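Local coordinates for protein linoleate 11-lipoxygenase (PDB 5FX8) that oxygenates linoleic and alpha-linolenic acids at a catalytic manganese ion, giving 11S- and 13R-hydroperoxy fatty acids, at residues Leu186-Glu191 / Pro249-Thr254; Asp216-Lys221 / Ala233-Phe238. One frame throughout, in Å; residues are numbered along the deposited sequence.

Interaction 1 of 2, residues Leu186-Glu191 / Pro249-Thr254; sequences LPFSVE and PLAIKT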
ATOM      1  N   LEU A 186      -5.303  37.224   2.909  1.00 24.72           N
ATOM      2  CA  LEU A 186      -3.992  36.714   3.276  1.00 24.23           C
ATOM      3  C   LEU A 186      -4.063  36.032   4.639  1.00 24.65           C
ATOM      4  O   LEU A 186      -4.548  36.637   5.599  1.00 26.97           O
ATOM      5  CB  LEU A 186      -2.977  37.842   3.331  1.00 21.77           C
ATOM      6  CG  LEU A 186      -2.696  38.549   2.026  1.00 22.94           C
ATOM      7  CD1 LEU A 186      -1.833  39.754   2.286  1.00 26.22           C
ATOM      8  CD2 LEU A 186      -1.980  37.600   1.121  1.00 22.82           C
ATOM      9  N   PRO A 187      -3.581  34.804   4.773  1.00 23.40           N
ATOM     10  CA  PRO A 187      -3.671  34.117   6.063  1.00 22.91           C
ATOM     11  C   PRO A 187      -2.832  34.777   7.148  1.00 23.94           C
ATOM     12  O   PRO A 187      -3.292  34.959   8.275  1.00 30.52           O
ATOM     13  CB  PRO A 187      -3.156  32.714   5.744  1.00 19.96           C
ATOM     14  CG  PRO A 187      -2.254  32.901   4.600  1.00 21.70           C
ATOM     15  CD  PRO A 187      -2.846  34.008   3.778  1.00 29.38           C
ATOM     16  N   PHE A 188      -1.601  35.136   6.829  1.00 23.31           N
ATOM     17  CA  PHE A 188      -0.737  35.809   7.776  1.00 24.45           C
ATOM     18  C   PHE A 188       0.115  36.810   7.018  1.00 23.19           C
ATOM     19  O   PHE A 188       0.199  36.780   5.792  1.00 25.53           O
ATOM     20  CB  PHE A 188       0.132  34.817   8.554  1.00 22.11           C
ATOM     21  CG  PHE A 188       0.970  33.928   7.692  1.00 21.98           C
ATOM     22  CD1 PHE A 188       2.184  34.362   7.203  1.00 22.00           C
ATOM     23  CD2 PHE A 188       0.562  32.638   7.410  1.00 20.63           C
ATOM     24  CE1 PHE A 188       2.953  33.543   6.438  1.00 19.90           C
ATOM     25  CE2 PHE A 188       1.336  31.810   6.647  1.00 17.97           C
ATOM     26  CZ  PHE A 188       2.531  32.259   6.162  1.00 16.80           C
ATOM     27  N   SER A 189       0.762  37.691   7.762  1.00 26.18           N
ATOM     28  CA  SER A 189       1.563  38.753   7.187  1.00 27.46           C
ATOM     29  C   SER A 189       3.040  38.426   7.309  1.00 26.74           C
ATOM     30  O   SER A 189       3.462  37.633   8.148  1.00 26.31           O
ATOM     31  CB  SER A 189       1.269  40.092   7.862  1.00 30.21           C
ATOM     32  OG  SER A 189       1.783  41.163   7.070  1.00 41.84           O
ATOM     33  N   VAL A 190       3.824  39.034   6.434  1.00 26.62           N
ATOM     34  CA  VAL A 190       5.269  38.918   6.453  1.00 26.83           C
ATOM     35  C   VAL A 190       5.837  40.319   6.307  1.00 29.99           C
ATOM     36  O   VAL A 190       5.234  41.183   5.661  1.00 38.16           O
ATOM     37  CB  VAL A 190       5.798  38.003   5.341  1.00 25.64           C
ATOM     38  CG1 VAL A 190       7.244  37.703   5.577  1.00 25.06           C
ATOM     39  CG2 VAL A 190       5.014  36.722   5.272  1.00 26.50           C
ATOM     40  N   GLU A 191       6.988  40.547   6.931  1.00 26.39           N
ATOM     41  CA  GLU A 191       7.661  41.827   6.795  1.00 32.26           C
ATOM     42  C   GLU A 191       7.946  42.086   5.332  1.00 28.91           C
ATOM     43  O   GLU A 191       8.686  41.329   4.696  1.00 27.67           O
ATOM     44  CB  GLU A 191       8.963  41.845   7.595  1.00 34.48           C
ATOM     45  CG  GLU A 191       8.780  41.950   9.083  1.00 37.46           C
ATOM     46  CD  GLU A 191      10.062  41.667   9.834  1.00 47.86           C
ATOM     47  OE1 GLU A 191      11.149  41.765   9.226  1.00 46.36           O
ATOM     48  OE2 GLU A 191       9.982  41.328  11.032  1.00 53.91           O
ATOM     49  N   PRO A 249       8.518  28.139  -2.180  1.00 16.14           N
ATOM     50  CA  PRO A 249       8.115  28.488  -0.818  1.00 13.69           C
ATOM     51  C   PRO A 249       8.321  29.961  -0.530  1.00 15.92           C
ATOM     52  O   PRO A 249       9.284  30.584  -0.980  1.00 15.08           O
ATOM     53  CB  PRO A 249       9.045  27.631   0.050  1.00 12.27           C
ATOM     54  CG  PRO A 249      10.250  27.475  -0.734  1.00 12.70           C
ATOM     55  CD  PRO A 249       9.810  27.426  -2.191  1.00 20.69           C
ATOM     56  N   LEU A 250       7.388  30.519   0.235  1.00 14.41           N
ATOM     57  CA  LEU A 250       7.491  31.907   0.658  1.00 14.88           C
ATOM     58  C   LEU A 250       7.654  32.017   2.170  1.00 14.90           C
ATOM     59  O   LEU A 250       8.692  32.484   2.630  1.00 22.22           O
ATOM     60  CB  LEU A 250       6.275  32.701   0.156  1.00 14.12           C
ATOM     61  CG  LEU A 250       6.477  34.212   0.034  1.00 15.67           C
ATOM     62  CD1 LEU A 250       5.513  34.856  -0.943  1.00 14.60           C
ATOM     63  CD2 LEU A 250       6.340  34.878   1.359  1.00 16.50           C
ATOM     64  N   ALA A 251       6.680  31.584   2.964  1.00 14.17           N
ATOM     65  CA  ALA A 251       6.786  31.701   4.410  1.00 14.51           C
ATOM     66  C   ALA A 251       6.118  30.507   5.079  1.00 15.55           C
ATOM     67  O   ALA A 251       5.304  29.808   4.479  1.00 15.71           O
ATOM     68  CB  ALA A 251       6.158  33.002   4.906  1.00 16.01           C
ATOM     69  N   ILE A 252       6.474  30.284   6.337  1.00 15.79           N
ATOM     70  CA  ILE A 252       5.886  29.229   7.150  1.00 14.59           C
ATOM     71  C   ILE A 252       5.597  29.808   8.523  1.00 15.96           C
ATOM     72  O   ILE A 252       6.497  30.338   9.173  1.00 18.16           O
ATOM     73  CB  ILE A 252       6.813  28.002   7.259  1.00 15.44           C
ATOM     74  CG1 ILE A 252       7.046  27.389   5.880  1.00 14.93           C
ATOM     75  CG2 ILE A 252       6.221  26.954   8.192  1.00 13.62           C
ATOM     76  CD1 ILE A 252       8.006  26.219   5.863  1.00 15.70           C
ATOM     77  N   LYS A 253       4.352  29.709   8.967  1.00 16.16           N
ATOM     78  CA  LYS A 253       3.935  30.192  10.272  1.00 17.05           C
ATOM     79  C   LYS A 253       3.514  29.007  11.135  1.00 19.12           C
ATOM     80  O   LYS A 253       2.635  28.237  10.740  1.00 20.77           O
ATOM     81  CB  LYS A 253       2.785  31.185  10.125  1.00 16.62           C
ATOM     82  CG  LYS A 253       2.592  32.067  11.312  1.00 20.38           C
ATOM     83  CD  LYS A 253       1.283  32.770  11.264  1.00 21.92           C
ATOM     84  CE  LYS A 253       1.182  33.730  12.397  1.00 22.95           C
ATOM     85  NZ  LYS A 253      -0.211  34.137  12.536  1.00 32.89           N
ATOM     86  N   THR A 254       4.107  28.883  12.325  1.00 17.55           N
ATOM     87  CA  THR A 254       3.919  27.683  13.138  1.00 18.09           C
ATOM     88  C   THR A 254       2.555  27.620  13.792  1.00 20.03           C
ATOM     89  O   THR A 254       2.061  26.523  14.068  1.00 23.34           O
ATOM     90  CB  THR A 254       4.934  27.617  14.260  1.00 17.60           C
ATOM     91  OG1 THR A 254       4.556  28.573  15.248  1.00 18.19           O
ATOM     92  CG2 THR A 254       6.320  27.912  13.746  1.00 19.18           C
TER

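Interaction 2 of 2, residues Asp216-Lys221 / Ala233-Phe238; sequences DHSYQK and ACQGLF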
ATOM      1  N   ASP A 216      -2.820  24.987   4.670  1.00 12.39           N
ATOM      2  CA  ASP A 216      -3.297  25.365   5.999  1.00 12.89           C
ATOM      3  C   ASP A 216      -3.391  24.122   6.874  1.00 12.04           C
ATOM      4  O   ASP A 216      -4.413  23.440   6.865  1.00 17.54           O
ATOM      5  CB  ASP A 216      -4.653  26.072   5.905  1.00 11.52           C
ATOM      6  CG  ASP A 216      -5.010  26.841   7.169  1.00 13.65           C
ATOM      7  OD1 ASP A 216      -4.480  26.518   8.226  1.00 14.81           O
ATOM      8  OD2 ASP A 216      -5.815  27.780   7.123  1.00 14.44           O
ATOM      9  N   HIS A 217      -2.367  23.832   7.667  1.00 11.68           N
ATOM     10  CA  HIS A 217      -2.479  22.793   8.682  1.00 12.31           C
ATOM     11  C   HIS A 217      -2.756  23.348  10.070  1.00 13.80           C
ATOM     12  O   HIS A 217      -2.452  22.688  11.058  1.00 15.88           O
ATOM     13  CB  HIS A 217      -1.219  21.938   8.730  1.00 12.16           C
ATOM     14  CG  HIS A 217      -1.005  21.135   7.499  1.00 11.25           C
ATOM     15  ND1 HIS A 217      -2.040  20.547   6.819  1.00 11.49           N
ATOM     16  CD2 HIS A 217       0.113  20.864   6.793  1.00 11.39           C
ATOM     17  CE1 HIS A 217      -1.568  19.928   5.756  1.00 12.16           C
ATOM     18  NE2 HIS A 217      -0.264  20.108   5.715  1.00 11.93           N
ATOM     19  N   SER A 218      -3.330  24.541  10.171  1.00 13.64           N
ATOM     20  CA  SER A 218      -3.478  25.179  11.463  1.00 13.44           C
ATOM     21  C   SER A 218      -4.530  24.501  12.327  1.00 14.16           C
ATOM     22  O   SER A 218      -4.523  24.693  13.538  1.00 12.98           O
ATOM     23  CB  SER A 218      -3.830  26.636  11.262  1.00 12.52           C
ATOM     24  OG  SER A 218      -5.065  26.709  10.587  1.00 14.02           O
ATOM     25  N   TYR A 219      -5.434  23.725  11.738  1.00 13.43           N
ATOM     26  CA  TYR A 219      -6.407  22.972  12.517  1.00 12.89           C
ATOM     27  C   TYR A 219      -5.746  22.017  13.509  1.00 13.60           C
ATOM     28  O   TYR A 219      -6.377  21.637  14.495  1.00 13.50           O
ATOM     29  CB  TYR A 219      -7.337  22.197  11.570  1.00 14.58           C
ATOM     30  CG  TYR A 219      -8.554  21.605  12.232  1.00 17.31           C
ATOM     31  CD1 TYR A 219      -9.707  22.354  12.398  1.00 18.82           C
ATOM     32  CD2 TYR A 219      -8.556  20.287  12.694  1.00 18.17           C
ATOM     33  CE1 TYR A 219     -10.825  21.831  13.011  1.00 20.53           C
ATOM     34  CE2 TYR A 219      -9.673  19.746  13.321  1.00 17.61           C
ATOM     35  CZ  TYR A 219     -10.811  20.527  13.479  1.00 26.48           C
ATOM     36  OH  TYR A 219     -11.942  20.010  14.100  1.00 26.69           O
ATOM     37  N   GLN A 220      -4.503  21.607  13.272  1.00 12.51           N
ATOM     38  CA  GLN A 220      -3.842  20.715  14.212  1.00 14.11           C
ATOM     39  C   GLN A 220      -3.424  21.426  15.501  1.00 14.25           C
ATOM     40  O   GLN A 220      -2.878  20.802  16.402  1.00 14.18           O
ATOM     41  CB  GLN A 220      -2.633  20.054  13.552  1.00 13.31           C
ATOM     42  CG  GLN A 220      -2.976  19.242  12.338  1.00 11.37           C
ATOM     43  CD  GLN A 220      -1.771  18.704  11.594  1.00 12.08           C
ATOM     44  OE1 GLN A 220      -0.729  18.389  12.175  1.00 14.91           O
ATOM     45  NE2 GLN A 220      -1.904  18.621  10.283  1.00 15.14           N
ATOM     46  N   LYS A 221      -3.663  22.722  15.588  1.00 14.45           N
ATOM     47  CA  LYS A 221      -3.496  23.446  16.832  1.00 13.19           C
ATOM     48  C   LYS A 221      -4.388  22.868  17.929  1.00 15.38           C
ATOM     49  O   LYS A 221      -4.020  22.888  19.109  1.00 18.34           O
ATOM     50  CB  LYS A 221      -3.798  24.904  16.534  1.00 13.48           C
ATOM     51  CG  LYS A 221      -3.690  25.862  17.615  1.00 22.89           C
ATOM     52  CD  LYS A 221      -4.165  27.207  17.114  1.00 19.30           C
ATOM     53  CE  LYS A 221      -5.504  27.055  16.419  1.00 20.46           C
ATOM     54  NZ  LYS A 221      -6.138  28.356  16.109  1.00 25.56           N
ATOM     55  N   ALA A 233       1.491  23.778  14.033  1.00 14.27           N
ATOM     56  CA  ALA A 233       0.262  23.765  13.251  1.00 15.39           C
ATOM     57  C   ALA A 233       0.497  24.687  12.046  1.00 16.76           C
ATOM     58  O   ALA A 233      -0.068  25.767  11.898  1.00 16.82           O
ATOM     59  CB  ALA A 233      -0.943  24.179  14.089  1.00 13.45           C
ATOM     60  N   CYS A 234       1.374  24.253  11.150  1.00 13.72           N
ATOM     61  CA  CYS A 234       1.950  25.172  10.182  1.00 14.21           C
ATOM     62  C   CYS A 234       0.954  25.592   9.114  1.00 14.30           C
ATOM     63  O   CYS A 234       0.108  24.816   8.669  1.00 18.71           O
ATOM     64  CB  CYS A 234       3.161  24.547   9.517  1.00 13.00           C
ATOM     65  SG  CYS A 234       4.548  24.454  10.620  1.00 21.25           S
ATOM     66  N   GLN A 235       1.049  26.847   8.728  1.00 16.33           N
ATOM     67  CA  GLN A 235       0.478  27.339   7.495  1.00 12.85           C
ATOM     68  C   GLN A 235       1.658  27.654   6.606  1.00 14.53           C
ATOM     69  O   GLN A 235       2.579  28.346   7.031  1.00 14.95           O
ATOM     70  CB  GLN A 235      -0.365  28.583   7.720  1.00 13.93           C
ATOM     71  CG  GLN A 235      -1.556  28.366   8.565  1.00 16.18           C
ATOM     72  CD  GLN A 235      -2.334  29.623   8.727  1.00 16.40           C
ATOM     73  OE1 GLN A 235      -3.511  29.681   8.384  1.00 16.25           O
ATOM     74  NE2 GLN A 235      -1.689  30.652   9.240  1.00 16.19           N
ATOM     75  N   GLY A 236       1.650  27.116   5.394  1.00 14.19           N
ATOM     76  CA  GLY A 236       2.689  27.376   4.422  1.00 12.76           C
ATOM     77  C   GLY A 236       2.132  28.237   3.303  1.00 12.63           C
ATOM     78  O   GLY A 236       1.059  27.955   2.766  1.00 16.95           O
ATOM     79  N   LEU A 237       2.868  29.292   2.979  1.00 13.78           N
ATOM     80  CA  LEU A 237       2.541  30.186   1.884  1.00 12.04           C
ATOM     81  C   LEU A 237       3.519  29.934   0.750  1.00 12.87           C
ATOM     82  O   LEU A 237       4.736  29.916   0.964  1.00 12.68           O
ATOM     83  CB  LEU A 237       2.616  31.629   2.336  1.00 14.96           C
ATOM     84  CG  LEU A 237       1.836  32.684   1.588  1.00 16.96           C
ATOM     85  CD1 LEU A 237       0.394  32.314   1.532  1.00 14.25           C
ATOM     86  CD2 LEU A 237       2.008  33.954   2.372  1.00 17.95           C
ATOM     87  N   PHE A 238       2.984  29.708  -0.445  1.00 13.06           N
ATOM     88  CA  PHE A 238       3.787  29.431  -1.616  1.00 12.84           C
ATOM     89  C   PHE A 238       3.420  30.410  -2.717  1.00 13.32           C
ATOM     90  O   PHE A 238       2.348  31.006  -2.702  1.00 13.33           O
ATOM     91  CB  PHE A 238       3.590  28.013  -2.069  1.00 10.73           C
ATOM     92  CG  PHE A 238       3.870  27.010  -1.018  1.00 10.76           C
ATOM     93  CD1 PHE A 238       2.924  26.693  -0.066  1.00 10.83           C
ATOM     94  CD2 PHE A 238       5.076  26.353  -0.996  1.00 11.53           C
ATOM     95  CE1 PHE A 238       3.190  25.761   0.884  1.00 13.01           C
ATOM     96  CE2 PHE A 238       5.346  25.425  -0.050  1.00 12.72           C
ATOM     97  CZ  PHE A 238       4.412  25.123   0.893  1.00 13.10           C
TER

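Interaction 1 of 2, residues Leu186-Glu191 / Pro249-Thr254
A loop laid across one face of the five-stranded antiparallel sheet of this lipoxygenase puts Phe188 and Val190 onto strand 246-253. The loop leads from strand 177-178 to helix 192-199, and Glu191 is the N-cap of that helix. Phe188 and Val190 both point toward the strand, while Ser189 between them points away. They meet Ala251 and Lys253, alternate residues on the same face of the strand. Ile252 points to the other face, where it packs on helix 268-305.

The contact is apolar and made by side chains. The Phe188 ring is gripped from two directions. Ala251 CB meets its edge in the ring plane, 3.6 Å from Phe188 CE1. Lys253 CB lies over one face in a CH-pi contact, 3.9 Å from the ring centroid and 14° off the normal. The methyl Val190 CG2 closes on Ala251 from beside the ring, 3.9 Å from Ala251 CB. Leu237, Gln235 and Thr261 on the flanking strands also touch Phe188. A classic beta bulge sets Leu250 and Ala251 against the single residue Leu237.

Lys253 has CG anti to its backbone N (chi1 -161°) and an extended chain beyond. It slides past Phe188, the two side chains running in opposite directions. Its amine has a weak, long ion pair with Asp259, and its CD atom rests 3.6 Å from Phe188 CB.

Interaction 2 of 2, residues Asp216-Lys221 / Ala233-Phe238
Ala233 points its methyl at Lys221 and the 3-10 segment that includes residues 218-221, and Gln235 lies beside Asp216. These two residues and His217 have the most surface buried here. Ala233 CB lies 3.4 Å from Lys221 N and 3.8 Å from Lys221 CB. The backbone adds a CA-H...O contact, with Ser218 CA 3.5 Å from Ala233 O.

Gln235 pairs with Asp216 as an antiparallel, non-hydrogen-bonded pair. Their side chains lie side by side on one face of the sheet and point the same way. The carboxylate and amide planes are 56° apart. The aliphatic part of Gln235 packs on Ser218, with Gln235 CG 3.9 Å from Ser218 CB.

His217 N donates to Cys234 O at 2.8 Å, just beyond the paired strand ends. It is a bent bond (139° at the hydrogen). The imidazole has its main polar partner elsewhere. His217 NE2 is hydrogen-bonded to Asp282 on helix 268-305, and the ring meets Phe278 and Tyr285 of that helix. Asn281 of the same helix binds both Cys234 N and the Gln220 amide.

Asp216 also bonds to the backbone just after it. A chi1 of -163° swings its carboxylate to the carbonyl side, next to Ser218 N. Asp216 OD1 accepts from Ser218 N at 3.0 Å. This is an Asx turn, leading from the end of strand 212-216 into a 3-10 segment beside the antiparallel strand 235-241.

In the fold
Both interactions are built on one antiparallel sheet, and their centres are 10 Å apart. Strands 235-241 and 246-253 are consecutive and lie side by side. Backbone bonds probably join the two contacts: Thr254 O to Ala233 N at 2.8 Å and Leu250 N to Leu237 O, also at 2.8 Å. Gln235 lies between the two contacts, and Pro187 of interaction 1 touches it. The chain between the segments of interaction 1 contains all of interaction 2. Both lie away from the manganese site. Even so, Ile252 of the sheet, with His217 and Cys234 beside its strand ends, packs on helix 268-305, which carries the manganese ligands His290 and His294.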